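Local coordinates for protein CurF (Lyngbya majuscula, PDB 5DP2) that probably catalyses NADPH-dependent closure of the cyclopropane ring during curacin A biosynthesis, as an unusual enoyl reductase domain of a polyketide synthase, at residues A[8-16]-A[110-118]. Numbering follows the deposited sequence.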
loop_
_atom_site.group_PDB
_atom_site.type_symbol
_atom_site.label_atom_id
_atom_site.label_comp_id
_atom_site.label_asym_id
_atom_site.label_seq_id
_atom_site.Cartn_x
_atom_site.Cartn_y
_atom_site.Cartn_z
ATOM N N PRO A 8 -16.826 -6.312 -22.007
ATOM C CA PRO A 8 -17.334 -6.968 -20.796
ATOM C C PRO A 8 -18.660 -6.383 -20.285
ATOM O O PRO A 8 -19.026 -5.262 -20.649
ATOM C CB PRO A 8 -16.202 -6.744 -19.767
ATOM C CG PRO A 8 -15.441 -5.562 -20.272
ATOM C CD PRO A 8 -15.545 -5.619 -21.771
ATOM N N GLN A 9 -19.362 -7.133 -19.437
ATOM C CA GLN A 9 -20.580 -6.631 -18.782
ATOM C C GLN A 9 -20.137 -5.730 -17.641
ATOM O O GLN A 9 -19.441 -6.222 -16.743
ATOM C CB GLN A 9 -21.433 -7.782 -18.215
ATOM C CG GLN A 9 -21.698 -8.915 -19.192
ATOM C CD GLN A 9 -21.725 -10.310 -18.565
ATOM O OE1 GLN A 9 -21.319 -10.536 -17.418
ATOM N NE2 GLN A 9 -22.188 -11.268 -19.348
ATOM N N PRO A 10 -20.438 -4.389 -17.690
ATOM C CA PRO A 10 -19.847 -3.523 -16.636
ATOM C C PRO A 10 -20.390 -3.866 -15.261
ATOM O O PRO A 10 -21.615 -3.967 -15.048
ATOM C CB PRO A 10 -20.241 -2.122 -17.061
ATOM C CG PRO A 10 -20.495 -2.240 -18.549
ATOM C CD PRO A 10 -21.078 -3.598 -18.743
ATOM N N VAL A 11 -19.449 -4.005 -14.325
ATOM C CA VAL A 11 -19.761 -4.294 -12.928
ATOM C C VAL A 11 -18.859 -3.453 -12.009
ATOM O O VAL A 11 -17.868 -2.847 -12.446
ATOM C CB VAL A 11 -19.628 -5.800 -12.594
ATOM C CG1 VAL A 11 -20.715 -6.616 -13.258
ATOM C CG2 VAL A 11 -18.249 -6.332 -12.961
ATOM N N GLN A 12 -19.202 -3.454 -10.728
ATOM C CA GLN A 12 -18.419 -2.779 -9.689
ATOM C C GLN A 12 -18.542 -3.587 -8.399
ATOM O O GLN A 12 -19.645 -4.032 -8.052
ATOM C CB GLN A 12 -18.896 -1.345 -9.472
ATOM C CG GLN A 12 -18.126 -0.610 -8.381
ATOM C CD GLN A 12 -18.490 0.858 -8.365
ATOM O OE1 GLN A 12 -19.508 1.256 -7.779
ATOM N NE2 GLN A 12 -17.687 1.666 -9.033
ATOM N N LEU A 13 -17.429 -3.759 -7.691
ATOM C CA LEU A 13 -17.435 -4.537 -6.442
ATOM C C LEU A 13 -18.084 -3.699 -5.340
ATOM O O LEU A 13 -17.715 -2.556 -5.091
ATOM C CB LEU A 13 -15.984 -4.888 -6.077
ATOM C CG LEU A 13 -15.831 -5.922 -4.959
ATOM C CD1 LEU A 13 -16.344 -7.268 -5.388
ATOM C CD2 LEU A 13 -14.349 -6.007 -4.583
ATOM N N ARG A 14 -19.070 -4.311 -4.657
ATOM C CA ARG A 14 -19.850 -3.627 -3.645
ATOM C C ARG A 14 -20.191 -4.590 -2.516
ATOM O O ARG A 14 -20.023 -5.801 -2.652
ATOM C CB ARG A 14 -21.149 -3.054 -4.264
ATOM C CG ARG A 14 -20.924 -2.041 -5.385
ATOM C CD ARG A 14 -20.408 -0.696 -4.900
ATOM N NE ARG A 14 -21.512 0.149 -4.398
ATOM C CZ ARG A 14 -22.326 0.829 -5.212
ATOM N NH1 ARG A 14 -22.090 0.922 -6.504
ATOM N NH2 ARG A 14 -23.393 1.444 -4.712
ATOM N N ILE A 15 -20.692 -4.031 -1.421
ATOM C CA ILE A 15 -21.226 -4.816 -0.309
ATOM C C ILE A 15 -22.591 -4.255 0.097
ATOM O O ILE A 15 -22.842 -3.060 -0.033
ATOM C CB ILE A 15 -20.283 -4.817 0.911
ATOM C CG1 ILE A 15 -19.930 -3.405 1.371
ATOM C CG2 ILE A 15 -19.040 -5.641 0.631
ATOM C CD1 ILE A 15 -19.153 -3.341 2.669
ATOM N N PRO A 16 -23.439 -5.112 0.700
ATOM C CA PRO A 16 -24.723 -4.636 1.196
ATOM C C PRO A 16 -24.642 -4.087 2.612
ATOM O O PRO A 16 -25.555 -3.365 3.052
ATOM C CB PRO A 16 -25.581 -5.897 1.173
ATOM C CG PRO A 16 -24.619 -7.012 1.400
ATOM C CD PRO A 16 -23.392 -6.581 0.637
ATOM N N GLY A 110 -9.967 4.840 -5.794
ATOM C CA GLY A 110 -10.970 4.485 -4.800
ATOM C C GLY A 110 -12.012 3.471 -5.235
ATOM O O GLY A 110 -12.712 2.923 -4.380
ATOM N N ASN A 111 -12.090 3.266 -6.558
ATOM C CA ASN A 111 -13.091 2.395 -7.195
ATOM C C ASN A 111 -12.464 1.519 -8.284
ATOM O O ASN A 111 -13.131 1.109 -9.223
ATOM C CB ASN A 111 -14.233 3.231 -7.790
ATOM C CG ASN A 111 -13.770 4.177 -8.881
ATOM O OD1 ASN A 111 -12.573 4.436 -9.017
ATOM N ND2 ASN A 111 -14.700 4.707 -9.648
ATOM N N ALA A 112 -11.160 1.197 -8.170
ATOM C CA ALA A 112 -10.521 0.380 -9.211
ATOM C C ALA A 112 -11.086 -1.031 -9.344
ATOM O O ALA A 112 -10.885 -1.634 -10.397
ATOM C CB ALA A 112 -9.016 0.343 -9.052
ATOM N N PHE A 113 -11.785 -1.562 -8.318
ATOM C CA PHE A 113 -12.531 -2.814 -8.501
ATOM C C PHE A 113 -13.849 -2.501 -9.231
ATOM O O PHE A 113 -14.946 -2.559 -8.662
ATOM C CB PHE A 113 -12.781 -3.533 -7.167
ATOM C CG PHE A 113 -11.603 -4.300 -6.620
ATOM C CD1 PHE A 113 -11.318 -5.560 -7.104
ATOM C CD2 PHE A 113 -10.832 -3.819 -5.577
ATOM C CE1 PHE A 113 -10.246 -6.310 -6.589
ATOM C CE2 PHE A 113 -9.775 -4.571 -5.040
ATOM C CZ PHE A 113 -9.483 -5.803 -5.574
ATOM N N SER A 114 -13.708 -2.186 -10.522
ATOM C CA SER A 114 -14.789 -1.848 -11.444
ATOM C C SER A 114 -14.313 -2.228 -12.833
ATOM O O SER A 114 -13.121 -2.155 -13.123
ATOM C CB SER A 114 -15.079 -0.345 -11.464
ATOM O OG SER A 114 -15.455 0.167 -10.201
ATOM N N SER A 115 -15.239 -2.540 -13.735
ATOM C CA SER A 115 -14.833 -2.821 -15.103
ATOM C C SER A 115 -14.193 -1.596 -15.765
ATOM O O SER A 115 -13.187 -1.719 -16.494
ATOM C CB SER A 115 -16.040 -3.260 -15.923
ATOM O OG SER A 115 -16.743 -4.328 -15.308
ATOM N N PHE A 116 -14.796 -0.430 -15.539
ATOM C CA PHE A 116 -14.354 0.830 -16.120
ATOM C C PHE A 116 -14.312 1.883 -15.018
ATOM O O PHE A 116 -15.191 1.885 -14.151
ATOM C CB PHE A 116 -15.287 1.312 -17.228
ATOM C CG PHE A 116 -15.374 0.339 -18.386
ATOM C CD1 PHE A 116 -14.443 0.359 -19.418
ATOM C CD2 PHE A 116 -16.374 -0.618 -18.427
ATOM C CE1 PHE A 116 -14.505 -0.563 -20.446
ATOM C CE2 PHE A 116 -16.436 -1.536 -19.446
ATOM C CZ PHE A 116 -15.506 -1.510 -20.461
ATOM N N VAL A 117 -13.292 2.748 -15.054
ATOM C CA VAL A 117 -13.171 3.880 -14.148
ATOM C C VAL A 117 -13.093 5.150 -14.984
ATOM O O VAL A 117 -12.271 5.230 -15.885
ATOM C CB VAL A 117 -11.926 3.746 -13.245
ATOM C CG1 VAL A 117 -11.649 5.044 -12.482
ATOM C CG2 VAL A 117 -12.095 2.604 -12.251
ATOM N N ILE A 118 -13.923 6.139 -14.636
ATOM C CA ILE A 118 -13.819 7.477 -15.248
ATOM C C ILE A 118 -13.176 8.390 -14.227
ATOM O O ILE A 118 -13.662 8.544 -13.123
ATOM C CB ILE A 118 -15.177 7.966 -15.780
ATOM C CG1 ILE A 118 -15.631 7.023 -16.913
ATOM C CG2 ILE A 118 -15.075 9.382 -16.289
ATOM C CD1 ILE A 118 -16.967 7.369 -17.548
HETATM O O HOH W 1 -17.760 -0.489 -14.413
HETATM O O HOH W 2 -17.610 4.617 -9.207
HETATM O O HOH W 3 -15.591 -1.118 -6.078
#
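Gln12 lies against Ser114 along nearly its whole length. Gln12 CB passes Ser114 OG at 3.8 Å, and CG, anti to the backbone N (chi1 179°), comes closer to that hydroxyl while also nearing Phe113 O. The chain stays extended beyond CG, which carries the amide past the serine until Gln12 NE2 donates to Ser114 OG over 2.9 Å. The N-H...O angle is 166° and the oxygen lies in the amide plane. A water accepts from both Gln12 NE2 and Asn111 ND2, and Ser114 OG donates a hydrogen bond to Asn111 O. At the other tip, Gln12 OE1 accepts from Arg14 NH1 and from Arg69, so both ends of the amide are held and its flip is fixed.

The backbones bridge only at this pair, with Gln12 CA and Ser114 CA 4.1 Å apart. Leu13 N donates almost straight (179°) to Phe113 O, and Ser115 N to Val11 O at 2.9 Å. Ser115 OG then serves as acceptor for Val11 N, a side chain standing in for a backbone carbonyl.

Beside the bridge, Leu13 and Phe113 point the same way: CD2 of Leu13 sits over the ring face, 4.2 Å from the Phe113 centroid. Pro8 CG and Pro10 CG approach the Phe116 ring obliquely.

Strand 11-14 also pairs with strand 25-28, so the isolated beta bridge, next to the inverse gamma turn centred on Phe113, joins that hairpin to the loop leading into strand 116-119, within the GroES-like part of a medium-chain dehydrogenase/reductase fold.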